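Thermospermine synthase (Medicago truncatula, PDB 6BQ6) probably transfers an aminopropyl group from decarboxylated S-adenosylmethionine to spermidine, yielding thermospermine and methylthioadenosine in polyamine biosynthesis. Local coordinates at residues Q78-D83 with I251-D256; V128-I133 with L157-N162; Y243-S248 with S266-S271. All blocks are in the same frame, centred on the assembly; numbering follows the deposited sequence.

Contact 1: residues Q78-D83 with I251-D256; sequences QSAETD and IPSYAD. With TER (N-(3-amino-propyl)-N-(5-aminopropyl)-1,4-diaminobutane), chain F.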
# COMPACT_ATOMS: atom_id res chain seq x y z
N GLN B 78 -9.28 3.06 -16.71
CA GLN B 78 -10.05 2.82 -17.94
C GLN B 78 -9.16 2.48 -19.11
O GLN B 78 -9.46 1.57 -19.93
CB GLN B 78 -10.83 4.07 -18.31
CG GLN B 78 -11.74 4.59 -17.24
CD GLN B 78 -12.84 3.63 -16.95
OE1 GLN B 78 -13.64 3.30 -17.83
NE2 GLN B 78 -12.91 3.16 -15.71
N SER B 79 -8.13 3.28 -19.30
CA SER B 79 -7.30 3.21 -20.48
C SER B 79 -5.93 3.63 -20.12
O SER B 79 -5.79 4.65 -19.46
CB SER B 79 -7.87 4.16 -21.54
OG SER B 79 -6.89 4.61 -22.47
N ALA B 80 -4.91 2.86 -20.49
CA ALA B 80 -3.55 3.33 -20.41
C ALA B 80 -2.95 3.51 -21.77
O ALA B 80 -3.18 2.75 -22.70
CB ALA B 80 -2.69 2.40 -19.60
N GLU B 81 -2.07 4.48 -21.86
CA GLU B 81 -1.49 4.84 -23.12
C GLU B 81 -0.75 3.71 -23.83
O GLU B 81 -0.84 3.60 -25.06
CB GLU B 81 -0.56 6.04 -22.88
CG GLU B 81 0.15 6.59 -24.09
CD GLU B 81 1.03 7.81 -23.74
OE1 GLU B 81 1.50 7.93 -22.59
OE2 GLU B 81 1.17 8.68 -24.63
N THR B 82 0.03 2.92 -23.11
CA THR B 82 0.87 1.94 -23.77
C THR B 82 0.05 0.80 -24.37
O THR B 82 0.52 0.17 -25.29
CB THR B 82 1.92 1.31 -22.84
OG1 THR B 82 1.29 0.82 -21.65
CG2 THR B 82 2.96 2.33 -22.48
N ASP B 83 -1.10 0.45 -23.78
CA ASP B 83 -1.82 -0.70 -24.23
C ASP B 83 -3.30 -0.55 -24.51
O ASP B 83 -3.94 -1.57 -24.84
CB ASP B 83 -1.58 -1.93 -23.31
CG ASP B 83 -1.99 -1.73 -21.88
OD1 ASP B 83 -2.82 -0.87 -21.59
OD2 ASP B 83 -1.47 -2.46 -21.00
N ILE B 251 -4.62 -7.63 -21.32
CA ILE B 251 -4.31 -6.22 -21.32
C ILE B 251 -3.44 -5.93 -20.06
O ILE B 251 -3.90 -6.00 -18.96
CB ILE B 251 -5.57 -5.38 -21.36
CG1 ILE B 251 -6.31 -5.66 -22.71
CG2 ILE B 251 -5.25 -3.89 -21.30
CD1 ILE B 251 -7.73 -5.30 -22.64
N PRO B 252 -2.15 -5.70 -20.26
CA PRO B 252 -1.23 -5.67 -19.12
C PRO B 252 -1.65 -4.71 -18.05
O PRO B 252 -1.61 -5.06 -16.88
CB PRO B 252 0.11 -5.26 -19.76
CG PRO B 252 0.02 -5.75 -21.14
CD PRO B 252 -1.42 -5.68 -21.54
N SER B 253 -2.13 -3.52 -18.43
CA SER B 253 -2.49 -2.51 -17.44
C SER B 253 -3.72 -2.88 -16.64
O SER B 253 -3.94 -2.34 -15.56
CB SER B 253 -2.72 -1.15 -18.08
OG SER B 253 -3.74 -1.17 -19.02
N TYR B 254 -4.54 -3.78 -17.18
CA TYR B 254 -5.71 -4.29 -16.49
C TYR B 254 -5.44 -5.41 -15.53
O TYR B 254 -6.37 -5.83 -14.81
CB TYR B 254 -6.75 -4.73 -17.56
CG TYR B 254 -7.40 -3.65 -18.42
CD1 TYR B 254 -7.03 -2.29 -18.36
CD2 TYR B 254 -8.39 -4.00 -19.33
CE1 TYR B 254 -7.65 -1.35 -19.16
CE2 TYR B 254 -9.01 -3.07 -20.14
CZ TYR B 254 -8.64 -1.74 -20.06
OH TYR B 254 -9.26 -0.83 -20.86
N ALA B 255 -4.22 -5.97 -15.51
CA ALA B 255 -3.83 -7.15 -14.73
C ALA B 255 -4.75 -8.34 -14.91
O ALA B 255 -4.99 -9.10 -13.98
CB ALA B 255 -3.66 -6.82 -13.22
N ASP B 256 -5.33 -8.48 -16.12
CA ASP B 256 -6.18 -9.61 -16.38
C ASP B 256 -6.35 -9.75 -17.86
O ASP B 256 -5.97 -8.86 -18.65
CB ASP B 256 -7.56 -9.42 -15.74
CG ASP B 256 -8.21 -10.76 -15.33
OD1 ASP B 256 -7.73 -11.85 -15.75
OD2 ASP B 256 -9.23 -10.67 -14.63
N1 TER F . -17.20 4.20 -19.52
C2 TER F . -16.40 3.90 -20.69
C3 TER F . -16.29 2.39 -20.87
C4 TER F . -15.45 1.71 -19.82
N5 TER F . -15.17 0.35 -20.18
C6 TER F . -13.80 -0.13 -20.21
C7 TER F . -13.72 -1.58 -19.77
C8 TER F . -12.31 -1.86 -19.27
N9 TER F . -12.14 -1.57 -17.87
C10 TER F . -10.84 -1.76 -17.28
C11 TER F . -10.85 -2.10 -15.81
C12 TER F . -9.46 -2.61 -15.44
C13 TER F . -9.21 -2.66 -13.94
N14 TER F . -10.39 -3.12 -13.22

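Contact 2: residues V128-I133 with L157-N162; sequences VVMCDI and LEVVIN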
# COMPACT_ATOMS: atom_id res chain seq x y z
N VAL B 128 -20.46 7.50 -37.56
CA VAL B 128 -20.33 6.95 -36.18
C VAL B 128 -21.05 7.89 -35.21
O VAL B 128 -20.85 9.11 -35.20
CB VAL B 128 -18.87 6.83 -35.72
CG1 VAL B 128 -18.76 6.35 -34.28
CG2 VAL B 128 -18.02 5.96 -36.64
N VAL B 129 -21.95 7.33 -34.43
CA VAL B 129 -22.59 8.03 -33.35
C VAL B 129 -22.04 7.54 -32.04
O VAL B 129 -22.11 6.33 -31.80
CB VAL B 129 -24.11 7.79 -33.35
CG1 VAL B 129 -24.77 8.57 -32.20
CG2 VAL B 129 -24.72 8.21 -34.65
N MET B 130 -21.53 8.43 -31.19
CA MET B 130 -20.98 8.11 -29.88
C MET B 130 -21.99 8.63 -28.89
O MET B 130 -22.22 9.85 -28.86
CB MET B 130 -19.64 8.75 -29.62
CG MET B 130 -19.02 8.42 -28.25
SD MET B 130 -17.83 9.69 -27.69
CE MET B 130 -16.83 9.75 -29.14
N CYS B 131 -22.64 7.72 -28.16
CA CYS B 131 -23.67 8.08 -27.21
C CYS B 131 -23.27 7.78 -25.75
O CYS B 131 -23.26 6.63 -25.32
CB CYS B 131 -24.98 7.41 -27.60
SG CYS B 131 -26.38 7.85 -26.53
N ASP B 132 -22.86 8.83 -25.03
CA ASP B 132 -22.27 8.71 -23.69
C ASP B 132 -23.07 9.59 -22.78
O ASP B 132 -23.52 10.65 -23.20
CB ASP B 132 -20.79 9.13 -23.68
CG ASP B 132 -20.02 8.66 -22.42
OD1 ASP B 132 -20.23 9.18 -21.27
OD2 ASP B 132 -19.20 7.73 -22.56
N ILE B 133 -23.24 9.16 -21.55
CA ILE B 133 -24.08 9.88 -20.63
C ILE B 133 -23.34 11.06 -19.99
O ILE B 133 -23.97 11.97 -19.53
CB ILE B 133 -24.69 8.94 -19.60
CG1 ILE B 133 -25.99 9.55 -19.10
CG2 ILE B 133 -23.69 8.58 -18.51
CD1 ILE B 133 -26.98 8.53 -18.58
N LEU B 157 -18.14 11.69 -37.37
CA LEU B 157 -18.48 11.47 -35.94
C LEU B 157 -19.55 12.43 -35.43
O LEU B 157 -19.44 13.64 -35.62
CB LEU B 157 -17.23 11.58 -35.08
CG LEU B 157 -17.40 11.32 -33.57
CD1 LEU B 157 -17.93 9.93 -33.31
CD2 LEU B 157 -16.07 11.56 -32.89
N GLU B 158 -20.59 11.87 -34.82
CA GLU B 158 -21.58 12.64 -34.07
C GLU B 158 -21.54 12.20 -32.60
O GLU B 158 -21.67 11.00 -32.32
CB GLU B 158 -22.97 12.40 -34.62
CG GLU B 158 -24.03 13.25 -33.87
CD GLU B 158 -25.46 13.11 -34.36
OE1 GLU B 158 -25.71 12.42 -35.38
OE2 GLU B 158 -26.36 13.73 -33.70
N VAL B 159 -21.39 13.16 -31.68
CA VAL B 159 -21.43 12.91 -30.26
C VAL B 159 -22.83 13.28 -29.77
O VAL B 159 -23.33 14.37 -30.04
CB VAL B 159 -20.33 13.72 -29.53
CG1 VAL B 159 -20.45 13.53 -28.02
CG2 VAL B 159 -18.96 13.34 -30.03
N VAL B 160 -23.49 12.35 -29.09
CA VAL B 160 -24.78 12.56 -28.48
C VAL B 160 -24.62 12.32 -27.00
O VAL B 160 -24.01 11.32 -26.61
CB VAL B 160 -25.85 11.62 -29.04
CG1 VAL B 160 -27.15 11.74 -28.26
CG2 VAL B 160 -26.12 11.91 -30.51
N ILE B 161 -25.12 13.23 -26.19
CA ILE B 161 -25.09 13.07 -24.74
C ILE B 161 -26.46 12.58 -24.30
O ILE B 161 -27.42 13.34 -24.26
CB ILE B 161 -24.71 14.38 -24.01
CG1 ILE B 161 -23.36 14.94 -24.57
CG2 ILE B 161 -24.63 14.08 -22.51
CD1 ILE B 161 -22.17 14.00 -24.46
N ASN B 162 -26.54 11.29 -23.99
CA ASN B 162 -27.80 10.66 -23.62
C ASN B 162 -27.53 9.29 -23.08
O ASN B 162 -26.42 8.72 -23.23
CB ASN B 162 -28.78 10.62 -24.84
CG ASN B 162 -30.27 10.56 -24.46
OD1 ASN B 162 -30.64 10.67 -23.28
ND2 ASN B 162 -31.13 10.36 -25.46
O HOH W 1 -24.91 6.12 -23.29

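Contact 3: residues Y243-S248 with S266-S271; sequences YVVPYS and SPLDLS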
# COMPACT_ATOMS: atom_id res chain seq x y z
N TYR B 243 -25.93 -16.41 -33.30
CA TYR B 243 -24.50 -16.63 -33.33
C TYR B 243 -23.84 -15.71 -32.29
O TYR B 243 -24.04 -14.49 -32.34
CB TYR B 243 -23.98 -16.33 -34.71
CG TYR B 243 -24.64 -17.15 -35.78
CD1 TYR B 243 -24.33 -18.48 -35.95
CD2 TYR B 243 -25.59 -16.57 -36.62
CE1 TYR B 243 -24.97 -19.24 -36.95
CE2 TYR B 243 -26.22 -17.31 -37.60
CZ TYR B 243 -25.92 -18.62 -37.76
OH TYR B 243 -26.61 -19.27 -38.80
N VAL B 244 -23.11 -16.30 -31.34
CA VAL B 244 -22.52 -15.53 -30.26
C VAL B 244 -21.12 -16.02 -30.10
O VAL B 244 -20.92 -17.23 -29.94
CB VAL B 244 -23.35 -15.64 -28.95
CG1 VAL B 244 -22.74 -14.79 -27.84
CG2 VAL B 244 -24.77 -15.20 -29.20
N VAL B 245 -20.15 -15.13 -30.24
CA VAL B 245 -18.72 -15.47 -30.24
C VAL B 245 -18.00 -14.68 -29.15
O VAL B 245 -17.74 -13.52 -29.33
CB VAL B 245 -18.07 -15.22 -31.64
CG1 VAL B 245 -16.57 -15.49 -31.61
CG2 VAL B 245 -18.74 -16.03 -32.75
N PRO B 246 -17.66 -15.34 -28.03
CA PRO B 246 -16.91 -14.71 -26.96
C PRO B 246 -15.43 -14.82 -27.29
O PRO B 246 -14.99 -15.81 -27.91
CB PRO B 246 -17.27 -15.55 -25.72
CG PRO B 246 -17.52 -16.90 -26.27
CD PRO B 246 -18.12 -16.70 -27.65
N TYR B 247 -14.71 -13.79 -26.92
CA TYR B 247 -13.27 -13.75 -27.18
C TYR B 247 -12.55 -12.90 -26.18
O TYR B 247 -13.16 -12.10 -25.45
CB TYR B 247 -12.99 -13.34 -28.62
CG TYR B 247 -13.39 -11.95 -29.01
CD1 TYR B 247 -14.69 -11.65 -29.32
CD2 TYR B 247 -12.42 -10.96 -29.18
CE1 TYR B 247 -15.04 -10.38 -29.72
CE2 TYR B 247 -12.78 -9.68 -29.61
CZ TYR B 247 -14.07 -9.41 -29.90
OH TYR B 247 -14.47 -8.15 -30.25
N SER B 248 -11.25 -13.13 -26.03
CA SER B 248 -10.51 -12.47 -24.96
C SER B 248 -9.06 -12.22 -25.30
O SER B 248 -8.50 -12.82 -26.23
CB SER B 248 -10.63 -13.30 -23.67
OG SER B 248 -10.00 -14.58 -23.82
N SER B 266 -26.68 -13.25 -38.28
CA SER B 266 -26.00 -13.79 -39.41
C SER B 266 -24.69 -14.42 -38.93
O SER B 266 -24.15 -14.03 -37.88
CB SER B 266 -25.70 -12.72 -40.42
OG SER B 266 -26.95 -12.25 -40.90
N PRO B 267 -24.19 -15.40 -39.68
CA PRO B 267 -23.01 -16.13 -39.18
C PRO B 267 -21.77 -15.29 -38.91
O PRO B 267 -21.57 -14.24 -39.53
CB PRO B 267 -22.73 -17.14 -40.30
CG PRO B 267 -24.07 -17.38 -40.89
CD PRO B 267 -24.69 -16.00 -40.92
N LEU B 268 -20.95 -15.76 -37.97
CA LEU B 268 -19.70 -15.08 -37.58
C LEU B 268 -18.57 -16.12 -37.65
O LEU B 268 -18.13 -16.64 -36.63
CB LEU B 268 -19.83 -14.53 -36.18
CG LEU B 268 -20.89 -13.46 -35.92
CD1 LEU B 268 -21.19 -13.38 -34.44
CD2 LEU B 268 -20.38 -12.13 -36.45
N ASP B 269 -18.11 -16.39 -38.84
CA ASP B 269 -17.23 -17.54 -39.07
C ASP B 269 -16.37 -17.18 -40.25
O ASP B 269 -16.74 -17.39 -41.40
CB ASP B 269 -18.05 -18.82 -39.37
CG ASP B 269 -18.83 -18.74 -40.70
OD1 ASP B 269 -19.23 -17.62 -41.12
OD2 ASP B 269 -19.05 -19.81 -41.35
N LEU B 270 -15.27 -16.54 -39.97
CA LEU B 270 -14.29 -16.21 -40.96
C LEU B 270 -12.98 -16.78 -40.54
O LEU B 270 -12.65 -16.86 -39.34
CB LEU B 270 -14.20 -14.71 -41.13
CG LEU B 270 -15.39 -14.07 -41.81
CD1 LEU B 270 -15.12 -12.59 -41.88
CD2 LEU B 270 -15.63 -14.63 -43.21
N SER B 271 -12.20 -17.16 -41.53
CA SER B 271 -10.88 -17.68 -41.26
C SER B 271 -9.93 -16.51 -40.97
O SER B 271 -10.18 -15.37 -41.35
CB SER B 271 -10.37 -18.48 -42.49
OG SER B 271 -10.13 -17.61 -43.59

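Contact 1: residues Q78-D83 with I251-D256
The phenol of Tyr254 reaches across to the middle of strand 76-80 and gives its hydroxyl hydrogen to the backbone carbonyl of Gln78, with OH 2.6 Å from O. The donor approaches at 152° to the C=O bond and is tilted 27° from the carbonyl plane. This bond pins the tip of a ring that forms one wall of the polyamine pocket. Over the centre of one face lies the aliphatic chain of the bound thermospermine, whose C10 comes within 3.5 Å of CZ of Tyr254. Ile251 CG2 covers the opposite face, sandwiching the ring between ligand methylenes and a branch of a residue three places earlier. Gln78 borders the ligand on another side: its bent side chain brings OE1 3.1 Å from ligand C4, while NE2 bonds to the backbone O of Lys76.

Farther along, the Asp83 carboxylate takes two bonds from one residue. Ser253 OG donates to OD1 of Asp83 at 2.7 Å, and Ser253 N to Asp83 OD2 at 2.9 Å; both oxygens are met on their syn sides. Held at both oxygens, the carboxylate is unlikely to turn freely. With chi1 of Ser253 at 60°, OG sits between its own backbone N and carbonyl carbon, on the side from which it can share Asp83 with the amide. Pro252 slides past the same group, its CD 3.3 Å from OD2 of Asp83, and Ala80 CB packs against Ser253 OG.

The 3-10 turn 252-254 clasps the link between strand 76-80 and helix 84-98. A classic beta bulge sets Gln78 and Ser79 together opposite Leu71. Tyr87 of helix 84-98 touches Ile251 and Tyr254, Trp258 of strand 256-264 meets Tyr254 edge-to-face, and Pro252 packs on Ile223 of a neighbouring subunit.

Contact 2: residues V128-I133 with L157-N162
Glu158 uses its backbone N and its backbone O to hold strand 127-132: N donates to Val128 O at 2.8 Å, and O accepts from Met130 N. Val160 repeats the pattern two residues on, with a nearly straight N-H...O angle of 177° to Met130 O, followed by a longer bond from Asp132 N to Val160 O. At the C-terminal end the pairing slackens. Asn162 N stands 3.2 Å from Asp132 O, 50° out of the carbonyl plane. A water bridges here, donating to Cys131 O and Asn162 O.

These are parallel neighbours at the outer side of the Rossmann-like sheet, with strand 157-161 outermost in this chain, joined by a right-handed beta-alpha-beta crossover whose connection carries helices 135-144 and 149-153. The C-terminal end faces the nucleotide site: Asp132 binds adenosine in another structure of this protein, as do Asp163 and Ala164. OD1 of Asp132 accepts from Asp134 N.

On one face Leu157 CD1 meets Val128 CG1 at 3.8 Å, and the terminal CE of Met130, swung by the bend at chi3 (-52°), lies near Leu157 CD2 and Val159 CG2. On the other face the side chains of Val129 and Val160 cross, with CG1 of Val129 4.0 Å from CG2 of Val160. Cys131 SG, anti to its own backbone N, stops 3.4 Å from Asn162 O, while Glu167 of helix 164-169 touches Cys131 and Val160.

Contact 3: residues Y243-S248 with S266-S271
At the edge of the seven-stranded Rossmann-like sheet, strands 243-251 and 256-264 form a beta hairpin, and the loop that leaves it for helix 272-282 folds back so that its Pro267 and Leu268 meet Tyr243 and Val245 at the start of the first strand. The loop touches the strand by van der Waals contacts, with no hydrogen bond across the contact. The Tyr243 ring does most of the work. Pro267 lies over one of its faces in a CH-pi contact, CA 3.8 Å from the ring centroid and 14° off the ring normal. The two side chains run side by side in the same direction, which brings Pro267 CG 3.8 Å from Tyr243 CZ, near the phenol end. The first torsion of Tyr243 (chi1 -57°) places CG beside the backbone N and anti to the carbonyl carbon, laying the ring along the Ser266-Pro267 peptide. CD2 of the Tyr243 ring comes within 3.2 Å of Ser266 O, approached obliquely.

A serine in place of Tyr243 would remove the aromatic face under Pro267 and would probably open a gap beside the Ser266-Pro267 peptide.

Leu268 turns in toward the strand. It also touches Leu262 of strand 256-264 and His98 of helix 84-98, tying the loop to both. Strand 243-251 is itself joined to strand 256-264 by backbone bonds from Tyr243 to Ser264 and from Val245 to Leu262. Leu268 CD1 lies 4.1 Å from Tyr243 CB and 3.7 Å from Tyr243 O. Two residues along the strand, CG2 of Val245 rests 3.9 Å from CB of Leu268.

After an N-terminal two-stranded hairpin the chain forms the four-stranded antiparallel sheet ending at strand 76-80, where contact 1 opens; it closes only after strand 243-251. Nested inside that long loop, contact 2 closes a short one, pairing strands 127-132 and 157-161 across a helical connection. Contact 3 opens at Tyr243, before contact 1 has closed, and closes beyond strand 256-264, so contacts 1 and 3 cross. Contacts 2 and 3 follow in series at the two outermost strands of one mixed sheet, their centres about 27 Å apart. Contact 1 ties the four-stranded sheet to the turn between strands 243-251 and 256-264 of the mixed sheet, beside the bound polyamine.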